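Local coordinates for protein phosphoinositol-specific phospholipase C (Pseudomonas sp., PDB 5FYP) that probably cleaves phosphoinositides at the phosphodiester bond in a calcium-dependent manner, as a phosphoinositide-specific phospholipase C, at residues F210-T215 with Y235-M241; P133-D137 with Q198-R203; G242-K246 with V261-V267; F269-I273 with A290-R296. All blocks are in the same frame, centred on the assembly; numbering follows the deposited sequence. Where two conformers were deposited one is given.

Contact 1: residues F210-T215 with Y235-M241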
loop_
_atom_site.group_PDB
_atom_site.type_symbol
_atom_site.label_atom_id
_atom_site.label_comp_id
_atom_site.label_asym_id
_atom_site.label_seq_id
_atom_site.Cartn_x
_atom_site.Cartn_y
_atom_site.Cartn_z
ATOM N N PHE A 210 5.917 0.395 -4.240
ATOM C CA PHE A 210 6.710 0.487 -2.999
ATOM C C PHE A 210 6.727 -0.867 -2.286
ATOM O O PHE A 210 5.672 -1.416 -1.988
ATOM C CB PHE A 210 6.068 1.489 -2.029
ATOM C CG PHE A 210 6.204 2.921 -2.444
ATOM C CD1 PHE A 210 5.296 3.522 -3.311
ATOM C CD2 PHE A 210 7.239 3.699 -1.954
ATOM C CE1 PHE A 210 5.422 4.844 -3.656
ATOM C CE2 PHE A 210 7.390 5.013 -2.332
ATOM C CZ PHE A 210 6.479 5.585 -3.192
ATOM N N ILE A 211 7.896 -1.361 -1.879
ATOM C CA ILE A 211 7.937 -2.545 -1.043
ATOM C C ILE A 211 7.806 -2.172 0.436
ATOM O O ILE A 211 8.344 -1.162 0.879
ATOM C CB ILE A 211 9.186 -3.400 -1.291
ATOM C CG1 ILE A 211 10.505 -2.672 -1.021
ATOM C CG2 ILE A 211 9.162 -3.972 -2.706
ATOM C CD1 ILE A 211 11.696 -3.603 -0.925
ATOM N N SER A 212 7.039 -2.972 1.185
ATOM C CA SER A 212 6.832 -2.688 2.590
ATOM C C SER A 212 7.022 -3.963 3.404
ATOM O O SER A 212 6.091 -4.755 3.534
ATOM C CB SER A 212 5.451 -2.103 2.819
ATOM O OG SER A 212 5.292 -1.783 4.182
ATOM N N PRO A 213 8.246 -4.199 3.877
ATOM C CA PRO A 213 8.531 -5.494 4.514
ATOM C C PRO A 213 7.890 -5.654 5.874
ATOM O O PRO A 213 7.674 -4.691 6.612
ATOM C CB PRO A 213 10.056 -5.495 4.623
ATOM C CG PRO A 213 10.428 -4.056 4.667
ATOM C CD PRO A 213 9.453 -3.378 3.738
ATOM N N VAL A 214 7.670 -6.921 6.221
ATOM C CA VAL A 214 7.307 -7.330 7.562
ATOM C C VAL A 214 8.426 -6.858 8.491
ATOM O O VAL A 214 9.606 -7.108 8.261
ATOM C CB VAL A 214 7.155 -8.864 7.653
ATOM C CG1 VAL A 214 6.889 -9.292 9.086
ATOM C CG2 VAL A 214 6.045 -9.357 6.725
ATOM N N THR A 215 8.023 -6.162 9.569
ATOM C CA THR A 215 8.948 -5.418 10.445
ATOM C C THR A 215 8.810 -5.847 11.888
ATOM O O THR A 215 7.719 -5.716 12.439
ATOM C CB THR A 215 8.647 -3.937 10.254
ATOM O OG1 THR A 215 8.887 -3.561 8.886
ATOM C CG2 THR A 215 9.480 -3.025 11.150
ATOM N N TYR A 235 15.779 0.212 -0.914
ATOM C CA TYR A 235 14.568 0.755 -1.522
ATOM C C TYR A 235 13.426 0.932 -0.541
ATOM O O TYR A 235 12.363 1.398 -0.917
ATOM C CB TYR A 235 14.117 -0.128 -2.699
ATOM C CG TYR A 235 15.060 -0.134 -3.877
ATOM C CD1 TYR A 235 14.947 0.820 -4.895
ATOM C CD2 TYR A 235 16.093 -1.026 -3.955
ATOM C CE1 TYR A 235 15.830 0.834 -5.964
ATOM C CE2 TYR A 235 16.993 -1.014 -5.022
ATOM C CZ TYR A 235 16.866 -0.066 -6.017
ATOM O OH TYR A 235 17.740 0.003 -7.065
ATOM N N VAL A 236 13.601 0.511 0.712
ATOM C CA VAL A 236 12.478 0.476 1.648
ATOM C C VAL A 236 12.103 1.874 2.149
ATOM O O VAL A 236 12.877 2.515 2.855
ATOM C CB VAL A 236 12.823 -0.461 2.824
ATOM C CG1 VAL A 236 11.824 -0.370 3.948
ATOM C CG2 VAL A 236 12.942 -1.900 2.325
ATOM N N ALA A 237 10.863 2.251 1.838
ATOM C CA ALA A 237 10.295 3.530 2.230
ATOM C C ALA A 237 8.990 3.367 3.005
ATOM O O ALA A 237 8.303 4.345 3.314
ATOM C CB ALA A 237 10.048 4.400 1.006
ATOM N N MET A 238 8.653 2.109 3.333
ATOM C CA MET A 238 7.408 1.735 3.980
ATOM C C MET A 238 7.670 0.495 4.818
ATOM O O MET A 238 8.563 -0.290 4.488
ATOM C CB MET A 238 6.314 1.422 2.962
ATOM C CG MET A 238 5.932 2.619 2.112
ATOM S SD MET A 238 4.282 2.339 1.429
ATOM C CE MET A 238 3.987 3.863 0.532
ATOM N N ASN A 239 6.902 0.336 5.893
ATOM C CA ASN A 239 7.064 -0.816 6.783
ATOM C C ASN A 239 5.697 -1.330 7.207
ATOM O O ASN A 239 4.784 -0.564 7.465
ATOM C CB ASN A 239 7.905 -0.452 8.003
ATOM C CG ASN A 239 9.359 -0.217 7.625
ATOM O OD1 ASN A 239 9.777 0.925 7.335
ATOM N ND2 ASN A 239 10.127 -1.287 7.595
ATOM N N ASN A 240 5.591 -2.667 7.301
ATOM C CA ASN A 240 4.331 -3.349 7.589
ATOM C C ASN A 240 4.482 -4.101 8.918
ATOM O O ASN A 240 5.377 -4.920 9.093
ATOM C CB ASN A 240 3.858 -4.292 6.462
ATOM C CG ASN A 240 2.308 -4.452 6.372
ATOM O OD1 ASN A 240 1.468 -3.513 6.277
ATOM N ND2 ASN A 240 1.936 -5.703 6.308
ATOM N N MET A 241 3.553 -3.816 9.826
ATOM C CA MET A 241 3.587 -4.350 11.183
ATOM C C MET A 241 2.265 -4.964 11.568
ATOM O O MET A 241 1.217 -4.354 11.414
ATOM C CB MET A 241 3.921 -3.253 12.183
ATOM C CG MET A 241 5.411 -2.958 12.106
ATOM S SD MET A 241 5.989 -1.661 11.041
ATOM C CE MET A 241 4.792 -0.275 11.386
HETATM O O HOH W 1 8.962 1.318 -0.010
HETATM O O HOH W 2 10.168 0.797 -2.462
HETATM O O HOH W 3 2.545 -1.749 4.253
#

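Contact 2: residues P133-D137 with Q198-R203. With SO4 (sulfate ion), chain E.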
loop_
_atom_site.group_PDB
_atom_site.type_symbol
_atom_site.label_atom_id
_atom_site.label_comp_id
_atom_site.label_asym_id
_atom_site.label_seq_id
_atom_site.Cartn_x
_atom_site.Cartn_y
_atom_site.Cartn_z
ATOM N N PRO A 133 7.857 -9.957 -11.753
ATOM C CA PRO A 133 7.819 -8.547 -11.328
ATOM C C PRO A 133 7.589 -7.571 -12.485
ATOM O O PRO A 133 6.833 -6.618 -12.325
ATOM C CB PRO A 133 9.162 -8.372 -10.638
ATOM C CG PRO A 133 9.386 -9.723 -10.017
ATOM C CD PRO A 133 8.932 -10.692 -11.074
ATOM N N LYS A 134 8.259 -7.797 -13.612
ATOM C CA LYS A 134 8.076 -6.930 -14.751
ATOM C C LYS A 134 6.624 -6.966 -15.283
ATOM O O LYS A 134 6.047 -5.925 -15.602
ATOM C CB LYS A 134 9.057 -7.282 -15.859
ATOM C CG LYS A 134 8.955 -6.439 -17.117
ATOM C CD LYS A 134 10.262 -6.550 -17.874
ATOM C CE LYS A 134 10.252 -5.973 -19.276
ATOM N NZ LYS A 134 9.143 -6.472 -20.137
ATOM N N ASP A 135 6.046 -8.172 -15.354
ATOM C CA ASP A 135 4.650 -8.303 -15.798
ATOM C C ASP A 135 3.709 -7.565 -14.840
ATOM O O ASP A 135 2.740 -6.961 -15.285
ATOM C CB ASP A 135 4.235 -9.750 -15.910
ATOM C CG ASP A 135 5.004 -10.512 -16.970
ATOM O OD1 ASP A 135 4.960 -10.088 -18.142
ATOM O OD2 ASP A 135 5.678 -11.508 -16.627
ATOM N N PHE A 136 3.990 -7.649 -13.547
ATOM C CA PHE A 136 3.187 -6.946 -12.553
ATOM C C PHE A 136 3.273 -5.432 -12.732
ATOM O O PHE A 136 2.236 -4.760 -12.755
ATOM C CB PHE A 136 3.637 -7.419 -11.182
ATOM C CG PHE A 136 2.800 -6.935 -10.051
ATOM C CD1 PHE A 136 1.521 -7.435 -9.868
ATOM C CD2 PHE A 136 3.306 -6.015 -9.142
ATOM C CE1 PHE A 136 0.744 -7.060 -8.802
ATOM C CE2 PHE A 136 2.533 -5.630 -8.043
ATOM C CZ PHE A 136 1.241 -6.149 -7.920
ATOM N N ASP A 137 4.492 -4.915 -12.891
ATOM C CA ASP A 137 4.666 -3.488 -13.160
ATOM C C ASP A 137 3.935 -3.091 -14.438
ATOM O O ASP A 137 3.336 -2.010 -14.484
ATOM C CB ASP A 137 6.127 -3.100 -13.263
ATOM C CG ASP A 137 6.785 -2.820 -11.918
ATOM O OD1 ASP A 137 6.112 -2.962 -10.867
ATOM O OD2 ASP A 137 7.940 -2.376 -11.936
ATOM N N GLN A 198 12.959 -10.001 -4.068
ATOM C CA GLN A 198 12.982 -10.457 -5.459
ATOM C C GLN A 198 12.401 -9.374 -6.388
ATOM O O GLN A 198 12.931 -9.123 -7.468
ATOM C CB GLN A 198 12.193 -11.745 -5.589
ATOM C CG GLN A 198 12.897 -12.937 -4.948
ATOM C CD GLN A 198 11.955 -14.070 -4.577
ATOM O OE1 GLN A 198 10.814 -14.130 -5.007
ATOM N NE2 GLN A 198 12.442 -14.989 -3.802
ATOM N N TYR A 199 11.287 -8.770 -5.966
ATOM C CA TYR A 199 10.679 -7.696 -6.748
ATOM C C TYR A 199 11.652 -6.524 -6.920
ATOM O O TYR A 199 11.877 -6.041 -8.033
ATOM C CB TYR A 199 9.369 -7.274 -6.086
ATOM C CG TYR A 199 8.775 -6.046 -6.731
ATOM C CD1 TYR A 199 7.967 -6.148 -7.870
ATOM C CD2 TYR A 199 9.047 -4.787 -6.243
ATOM C CE1 TYR A 199 7.480 -5.025 -8.507
ATOM C CE2 TYR A 199 8.552 -3.641 -6.855
ATOM C CZ TYR A 199 7.777 -3.771 -8.010
ATOM O OH TYR A 199 7.335 -2.636 -8.610
ATOM N N ALA A 200 12.261 -6.071 -5.827
ATOM C CA ALA A 200 13.155 -4.930 -5.888
ATOM C C ALA A 200 14.414 -5.230 -6.692
ATOM O O ALA A 200 14.914 -4.365 -7.415
ATOM C CB ALA A 200 13.510 -4.443 -4.488
ATOM N N GLU A 201 14.947 -6.446 -6.567
ATOM C CA GLU A 201 16.123 -6.818 -7.374
ATOM C C GLU A 201 15.798 -6.831 -8.859
ATOM O O GLU A 201 16.631 -6.457 -9.673
ATOM C CB GLU A 201 16.680 -8.155 -6.889
ATOM C CG GLU A 201 17.376 -7.963 -5.558
ATOM C CD GLU A 201 18.467 -8.901 -5.243
ATOM O OE1 GLU A 201 18.496 -9.998 -5.886
ATOM O OE2 GLU A 201 19.241 -8.480 -4.330
ATOM N N ALA A 202 14.591 -7.235 -9.200
ATOM C CA ALA A 202 14.179 -7.280 -10.609
ATOM C C ALA A 202 13.932 -5.878 -11.192
ATOM O O ALA A 202 14.313 -5.623 -12.328
ATOM C CB ALA A 202 12.931 -8.124 -10.764
ATOM N N ARG A 203 13.300 -5.011 -10.424
ATOM C CA ARG A 203 12.793 -3.743 -10.959
ATOM C C ARG A 203 13.669 -2.532 -10.658
ATOM O O ARG A 203 13.563 -1.524 -11.345
ATOM C CB ARG A 203 11.357 -3.485 -10.495
ATOM C CG ARG A 203 10.365 -4.593 -10.862
ATOM C CD ARG A 203 10.396 -5.009 -12.307
ATOM N NE ARG A 203 10.154 -3.876 -13.201
ATOM C CZ ARG A 203 10.756 -3.669 -14.378
ATOM N NH1 ARG A 203 11.678 -4.515 -14.846
ATOM N NH2 ARG A 203 10.501 -2.578 -15.055
HETATM S S SO4 E . 12.614 -2.736 -18.230
HETATM O O1 SO4 E . 13.135 -3.723 -17.219
HETATM O O2 SO4 E . 12.328 -3.490 -19.491
HETATM O O3 SO4 E . 11.339 -2.128 -17.731
HETATM O O4 SO4 E . 13.648 -1.739 -18.669
HETATM O O HOH W 4 8.538 -0.654 -14.177
#

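Contact 3: residues G242-K246 with V261-V267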
loop_
_atom_site.group_PDB
_atom_site.type_symbol
_atom_site.label_atom_id
_atom_site.label_comp_id
_atom_site.label_asym_id
_atom_site.label_seq_id
_atom_site.Cartn_x
_atom_site.Cartn_y
_atom_site.Cartn_z
ATOM N N GLY A 242 2.321 -6.161 12.124
ATOM C CA GLY A 242 1.171 -6.712 12.814
ATOM C C GLY A 242 1.038 -6.093 14.193
ATOM O O GLY A 242 1.873 -5.321 14.671
ATOM N N LYS A 243 -0.050 -6.469 14.877
ATOM C CA LYS A 243 -0.395 -5.884 16.166
ATOM C C LYS A 243 0.762 -5.932 17.166
ATOM O O LYS A 243 1.022 -4.953 17.860
ATOM C CB LYS A 243 -1.643 -6.609 16.726
ATOM C CG LYS A 243 -2.009 -6.284 18.158
ATOM C CD LYS A 243 -3.327 -6.912 18.585
ATOM C CE LYS A 243 -3.320 -8.440 18.608
ATOM N NZ LYS A 243 -4.676 -8.965 18.956
ATOM N N GLY A 244 1.400 -7.084 17.253
ATOM C CA GLY A 244 2.449 -7.295 18.226
ATOM C C GLY A 244 3.704 -6.488 17.970
ATOM O O GLY A 244 4.534 -6.340 18.851
ATOM N N ASP A 245 3.855 -5.971 16.749
ATOM C CA ASP A 245 5.028 -5.221 16.312
ATOM C C ASP A 245 4.786 -3.749 16.095
ATOM O O ASP A 245 5.657 -3.046 15.577
ATOM C CB ASP A 245 5.547 -5.865 15.047
ATOM C CG ASP A 245 6.073 -7.267 15.301
ATOM O OD1 ASP A 245 6.785 -7.490 16.305
ATOM O OD2 ASP A 245 5.777 -8.207 14.556
ATOM N N LYS A 246 3.620 -3.268 16.542
ATOM C CA LYS A 246 3.256 -1.873 16.227
ATOM C C LYS A 246 4.131 -0.840 16.866
ATOM O O LYS A 246 4.167 0.306 16.429
ATOM C CB LYS A 246 1.817 -1.602 16.584
ATOM C CG LYS A 246 1.519 -1.578 18.075
ATOM C CD LYS A 246 0.068 -1.165 18.297
ATOM C CE LYS A 246 -0.291 -1.054 19.753
ATOM N NZ LYS A 246 -1.666 -0.500 19.888
ATOM N N VAL A 261 -0.134 -0.649 10.307
ATOM C CA VAL A 261 -0.386 -1.628 11.372
ATOM C C VAL A 261 -1.717 -2.300 11.124
ATOM O O VAL A 261 -2.748 -1.610 11.001
ATOM C CB VAL A 261 -0.373 -1.000 12.767
ATOM C CG1 VAL A 261 -0.826 -1.997 13.825
ATOM C CG2 VAL A 261 1.018 -0.482 13.077
ATOM N N TRP A 262 -1.708 -3.625 11.054
ATOM C CA TRP A 262 -2.902 -4.420 10.840
ATOM C C TRP A 262 -3.151 -5.333 12.041
ATOM O O TRP A 262 -2.226 -5.649 12.792
ATOM C CB TRP A 262 -2.781 -5.225 9.529
ATOM C CG TRP A 262 -1.603 -6.131 9.489
ATOM C CD1 TRP A 262 -0.355 -5.844 9.075
ATOM C CD2 TRP A 262 -1.581 -7.492 9.923
ATOM N NE1 TRP A 262 0.469 -6.932 9.242
ATOM C CE2 TRP A 262 -0.277 -7.963 9.742
ATOM C CE3 TRP A 262 -2.554 -8.362 10.438
ATOM C CZ2 TRP A 262 0.101 -9.278 10.071
ATOM C CZ3 TRP A 262 -2.183 -9.675 10.766
ATOM C CH2 TRP A 262 -0.868 -10.105 10.585
ATOM N N GLY A 263 -4.411 -5.716 12.219
ATOM C CA GLY A 263 -4.801 -6.626 13.272
ATOM C C GLY A 263 -5.060 -5.997 14.614
ATOM O O GLY A 263 -5.248 -6.724 15.577
ATOM N N ASP A 264 -5.088 -4.678 14.682
ATOM C CA ASP A 264 -5.203 -3.976 15.977
ATOM C C ASP A 264 -6.526 -3.218 16.071
ATOM O O ASP A 264 -6.592 -2.114 16.576
ATOM C CB ASP A 264 -4.017 -3.038 16.186
ATOM C CG ASP A 264 -3.783 -2.673 17.633
ATOM O OD1 ASP A 264 -4.089 -3.518 18.526
ATOM O OD2 ASP A 264 -3.214 -1.600 17.896
ATOM N N ASP A 265 -7.601 -3.908 15.719
ATOM C CA ASP A 265 -8.904 -3.277 15.560
ATOM C C ASP A 265 -9.550 -2.730 16.823
ATOM O O ASP A 265 -10.457 -1.907 16.737
ATOM C CB ASP A 265 -9.892 -4.272 14.921
ATOM C CG ASP A 265 -9.459 -4.664 13.526
ATOM O OD1 ASP A 265 -8.454 -5.431 13.452
ATOM O OD2 ASP A 265 -10.043 -4.149 12.568
ATOM N N GLU A 266 -9.163 -3.241 17.985
ATOM C CA GLU A 266 -9.804 -2.820 19.250
ATOM C C GLU A 266 -9.133 -1.604 19.845
ATOM O O GLU A 266 -9.568 -1.126 20.875
ATOM C CB GLU A 266 -9.849 -3.976 20.222
ATOM C CG GLU A 266 -10.911 -5.011 19.849
ATOM C CD GLU A 266 -10.593 -5.861 18.639
ATOM O OE1 GLU A 266 -9.530 -6.532 18.635
ATOM O OE2 GLU A 266 -11.426 -5.919 17.729
ATOM N N VAL A 267 -8.129 -1.073 19.164
ATOM C CA VAL A 267 -7.475 0.182 19.516
ATOM C C VAL A 267 -7.973 1.275 18.566
ATOM O O VAL A 267 -8.044 1.080 17.370
ATOM C CB VAL A 267 -5.954 0.011 19.485
ATOM C CG1 VAL A 267 -5.226 1.341 19.656
ATOM C CG2 VAL A 267 -5.543 -0.982 20.567
HETATM O O HOH W 5 -6.776 -6.923 17.895
HETATM O O HOH W 6 -5.240 -9.424 15.983
HETATM O O HOH W 7 -2.551 -3.303 20.764
#

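Contact 4: residues F269-I273 with A290-R296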
loop_
_atom_site.group_PDB
_atom_site.type_symbol
_atom_site.label_atom_id
_atom_site.label_comp_id
_atom_site.label_asym_id
_atom_site.label_seq_id
_atom_site.Cartn_x
_atom_site.Cartn_y
_atom_site.Cartn_z
ATOM N N PHE A 269 -8.609 4.882 16.457
ATOM C CA PHE A 269 -7.813 5.695 15.545
ATOM C C PHE A 269 -7.015 6.729 16.309
ATOM O O PHE A 269 -5.809 6.929 16.075
ATOM C CB PHE A 269 -8.705 6.335 14.470
ATOM C CG PHE A 269 -7.985 7.197 13.447
ATOM C CD1 PHE A 269 -6.755 6.828 12.893
ATOM C CD2 PHE A 269 -8.599 8.352 12.977
ATOM C CE1 PHE A 269 -6.164 7.643 11.938
ATOM C CE2 PHE A 269 -8.007 9.152 12.018
ATOM C CZ PHE A 269 -6.782 8.793 11.498
ATOM N N ALA A 270 -7.640 7.385 17.289
ATOM C CA ALA A 270 -6.926 8.376 18.092
ATOM C C ALA A 270 -5.717 7.779 18.771
ATOM O O ALA A 270 -4.652 8.397 18.827
ATOM C CB ALA A 270 -7.861 9.012 19.119
ATOM N N GLN A 271 -5.849 6.591 19.326
ATOM C CA GLN A 271 -4.706 5.973 19.974
ATOM C C GLN A 271 -3.618 5.601 18.958
ATOM O O GLN A 271 -2.417 5.806 19.220
ATOM C CB GLN A 271 -5.118 4.784 20.787
ATOM C CG GLN A 271 -3.936 4.261 21.540
ATOM N N HIS A 272 -4.018 5.090 17.797
ATOM C CA HIS A 272 -3.027 4.849 16.750
ATOM C C HIS A 272 -2.289 6.098 16.272
ATOM O O HIS A 272 -1.090 6.022 15.959
ATOM C CB HIS A 272 -3.687 4.112 15.582
ATOM C CG HIS A 272 -3.993 2.684 15.899
ATOM N ND1 HIS A 272 -5.164 2.066 15.527
ATOM C CD2 HIS A 272 -3.279 1.761 16.579
ATOM C CE1 HIS A 272 -5.134 0.806 15.917
ATOM N NE2 HIS A 272 -3.996 0.591 16.559
ATOM N N ILE A 273 -2.985 7.224 16.220
ATOM C CA ILE A 273 -2.330 8.500 15.920
ATOM C C ILE A 273 -1.248 8.795 16.957
ATOM O O ILE A 273 -0.140 9.204 16.627
ATOM C CB ILE A 273 -3.381 9.634 15.890
ATOM C CG1 ILE A 273 -4.294 9.462 14.653
ATOM C CG2 ILE A 273 -2.730 10.994 15.906
ATOM C CD1 ILE A 273 -5.546 10.332 14.683
ATOM N N ALA A 290 -11.560 10.063 14.452
ATOM C CA ALA A 290 -11.063 10.854 15.567
ATOM C C ALA A 290 -11.461 12.277 15.289
ATOM O O ALA A 290 -11.048 12.855 14.286
ATOM C CB ALA A 290 -9.539 10.708 15.689
ATOM N N GLY A 291 -12.242 12.863 16.187
ATOM C CA GLY A 291 -12.748 14.227 15.958
ATOM C C GLY A 291 -13.531 14.382 14.661
ATOM O O GLY A 291 -13.512 15.436 14.028
ATOM N N GLY A 292 -14.172 13.286 14.244
ATOM C CA GLY A 292 -14.949 13.244 12.997
ATOM C C GLY A 292 -14.155 12.959 11.740
ATOM O O GLY A 292 -14.741 12.890 10.655
ATOM N N TYR A 293 -12.840 12.775 11.890
ATOM C CA TYR A 293 -11.957 12.605 10.757
ATOM C C TYR A 293 -11.392 11.180 10.686
ATOM O O TYR A 293 -11.129 10.545 11.711
ATOM C CB TYR A 293 -10.805 13.593 10.812
ATOM C CG TYR A 293 -11.225 15.045 10.750
ATOM C CD1 TYR A 293 -11.975 15.534 9.678
ATOM C CD2 TYR A 293 -10.827 15.927 11.729
ATOM C CE1 TYR A 293 -12.368 16.875 9.616
ATOM C CE2 TYR A 293 -11.194 17.278 11.674
ATOM C CZ TYR A 293 -11.945 17.717 10.594
ATOM O OH TYR A 293 -12.312 19.058 10.549
ATOM N N ARG A 294 -11.176 10.717 9.454
ATOM C CA ARG A 294 -10.436 9.477 9.183
ATOM C C ARG A 294 -9.066 9.718 8.586
ATOM O O ARG A 294 -8.305 8.769 8.409
ATOM C CB ARG A 294 -11.230 8.516 8.311
ATOM C CG ARG A 294 -12.566 8.128 8.907
ATOM C CD ARG A 294 -13.107 6.820 8.317
ATOM N NE ARG A 294 -14.527 6.650 8.612
ATOM C CZ ARG A 294 -15.516 7.250 7.955
ATOM N NH1 ARG A 294 -15.296 7.963 6.880
ATOM N NH2 ARG A 294 -16.768 7.098 8.392
ATOM N N ILE A 295 -8.735 10.981 8.275
ATOM C CA ILE A 295 -7.425 11.375 7.757
ATOM C C ILE A 295 -7.081 12.686 8.436
ATOM O O ILE A 295 -7.867 13.647 8.379
ATOM C CB ILE A 295 -7.400 11.554 6.222
ATOM C CG1 ILE A 295 -7.747 10.234 5.520
ATOM C CG2 ILE A 295 -6.079 12.126 5.763
ATOM C CD1 ILE A 295 -7.653 10.268 4.031
ATOM N N ARG A 296 -5.931 12.750 9.092
ATOM C CA ARG A 296 -5.512 13.985 9.750
ATOM C C ARG A 296 -4.031 13.964 10.013
ATOM O O ARG A 296 -3.433 12.905 10.130
ATOM C CB ARG A 296 -6.241 14.194 11.060
ATOM C CG ARG A 296 -6.328 12.993 11.928
ATOM C CD ARG A 296 -6.685 13.384 13.341
ATOM N NE ARG A 296 -5.486 13.840 14.037
ATOM C CZ ARG A 296 -5.388 14.056 15.338
ATOM N NH1 ARG A 296 -6.442 13.898 16.159
ATOM N NH2 ARG A 296 -4.195 14.421 15.794
#

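Contact 1: residues F210-T215 with Y235-M241
P213 and T215 pack hard against N239 and N240. N240 N donates to P213 O at 3.0 Å, and N240 O takes the N-H of T215 in return. These two bonds make V214 and N240 a single bridged pair. P213 O is gripped twice, because the hydroxyl of T215 also donates to it, from the face of the carbonyl plane opposite to N240 N. T215 holds OG1 beside its own backbone N (chi1 -62°), and there OG1 also accepts from N239 ND2 at 2.9 Å. That bond lies close to the amide plane of N239, whose OD1 is bound to H257. CG1 of V236 reaches CD of P213 at 3.8 Å. At the other end CE of M238 sits over one face of the F210 ring, a CH-pi contact with CE 3.8 Å from CG of F210. SD of M238 stands obliquely to the ring, a Met-aromatic contact. CB of A237 lies at the ring edge.

The backbones part between these ends. One water joins I211 O to A237 N, another I211 N to Y235 O. N240 is partly exposed, and a third water links its OD1 to OG of S212. M238 O is buried without a hydrogen-bond partner and meets CA of S212 at 3.5 Å. The contact joins the end strands of the two sheets, 210-211 and 238-242, consistent with a seam of an irregular TIM barrel.

Contact 2: residues P133-D137 with Q198-R203
D137 on one helix takes both Y199 and R203 of another. Helices 133-144 and 193-203 belong to the helical layer around the TIM barrel, and their short segments cross at -80° with axes 9.8 Å apart. The carboxylate of D137 stands steeply to both partners, at 78° to the Y199 ring and 79° to the R203 guanidinium. Its OD1 lies at the edge of the Y199 ring and accepts from OH of Y199 at 2.6 Å, on the syn lone pair. Its OD2 takes NE of R203 at 3.0 Å in a salt bridge, within the guanidinium plane but from above the carboxylate plane. K208 N also donates to OD2, giving it two protein N-H donors besides a water, which probably favours the charged carboxylate.

The bends at chi2 and chi3 of R203 fold its chain so that NE faces OD2 of D137. CG of R203 rests over one face of the Y199 ring. CB and CG of K134 lie over one face of the guanidinium, toward its rim, while NZ turns to E138. Beside the polar group, CB of P133 sits 3.7 Å from CD1 of Y199 and 3.8 Å from CB of A202. A water bridges OD2 of D137 and NH2 of R203. A sulfate, probably from the crystallisation liquor, accepts NH1 of R203 on O1 at 2.9 Å and NH2 on O3 at 2.8 Å.

Contact 3: residues G242-K246 with V261-V267
K246 and D264 form a salt bridge between two loops that leave the C-terminal ends of neighbouring parallel strands, 238-242 and 258-262. NZ of K246 reaches OD2 of D264 at 2.8 Å, on the syn lone pair. The two side chains cross at about a right angle. K246 starts with CG wedged between the backbone N and the carbonyl carbon (chi1 70°) and then runs extended, which carries NZ across to the aspartate. A water joins NZ of K246 to OD1 of D264, so both carboxylate oxygens are linked to the ammonium group. Both methyls of V267 approach NZ of K246 from one side, at 4.0 Å. NZ is also bound by OE1 of Q275, and OD2 of D264 by NE2 of H272. With an alanine in place of D264, K246 and H272 are likely to lose their shared anionic partner, NZ being left mainly to Q275.

Strands 238-242 and 258-262 are joined through helix 249-254, a beta-alpha-beta crossover of the barrel. CA of G242 lies over one face of the W262 indole, toward the rim, 3.8 Å from the centroid of its five-membered ring. This is a CH-pi contact, and G242 lacks a side chain. G263 follows with positive phi (85°), a backbone shape that favours glycine. Nearer the strands, CB of K246 touches both methyls of V261, with CG2 at 3.8 Å. D264 opens a type I turn that ends at V267, whose N bonds back to D264 O at 3.2 Å.

Contact 4: residues F269-I273 with A290-R296
F269 reaches from the first turn of helix 269-274 into the bend formed by A290-R296. Its CB starts the side chain off toward that segment, and CG lies opposite the backbone N (chi1 -179°), which turns the ring toward A290 and Y293. CD2 then meets CB of A290 at 3.7 Å. CE2, the next atom along that edge, comes 3.4 Å from Y293 O. CZ at the tip is 3.4 Å from R294 O. Of these two successive carbonyl oxygens, Y293 O lies near the ring plane and R294 O oblique to it. Y293 O already accepts the N-H of A290.

One face of the ring is covered from within the helix. CD1 of I273, one turn on, stands 3.7 Å above the plane, over its centre. The same CD1 also touches CB of A290, at 4.1 Å. R296 crosses I273 at about a right angle, and in one of its two deposited conformers CD1 of I273 lies over a face of the guanidinium. CB of A270 adds a looser contact to CB of A290. Cutting F269 back to an alanine is likely to open a gap between helix and turn, leaving A290 and CD1 of I273 without the ring they pack on.

A290 and Y293 bond both ways and close a type I' turn through G291 and G292. F269 also touches V23, and I273 touches A21, both on strand 20-25. Strand 295-297 runs antiparallel to that strand. Helix 269-274 thus covers the barrel sheet near its antiparallel edge, within the helix-over-strand packing of a TIM barrel.

Overall arrangement
The four contacts close in series along the chain, so none nests in or crosses another. Contact 2 comes first and spans 60 residues, tying helix 133-144 to helix 193-203 on the outside of the barrel. Strand 210-211 follows that helix, and CG2 of I211 packs on CD2 of Y199. Contact 1 then closes a shorter loop and joins the end strands of the two sheets. Contact 3 follows at once on the next strand pair, with M241 O probably bonded to W262 N. Contact 4 ties helix 269-274 to the C-terminal strand, and H272 of that helix links back to contact 3 through D264. Contact 2 lies across the chain's centre from both.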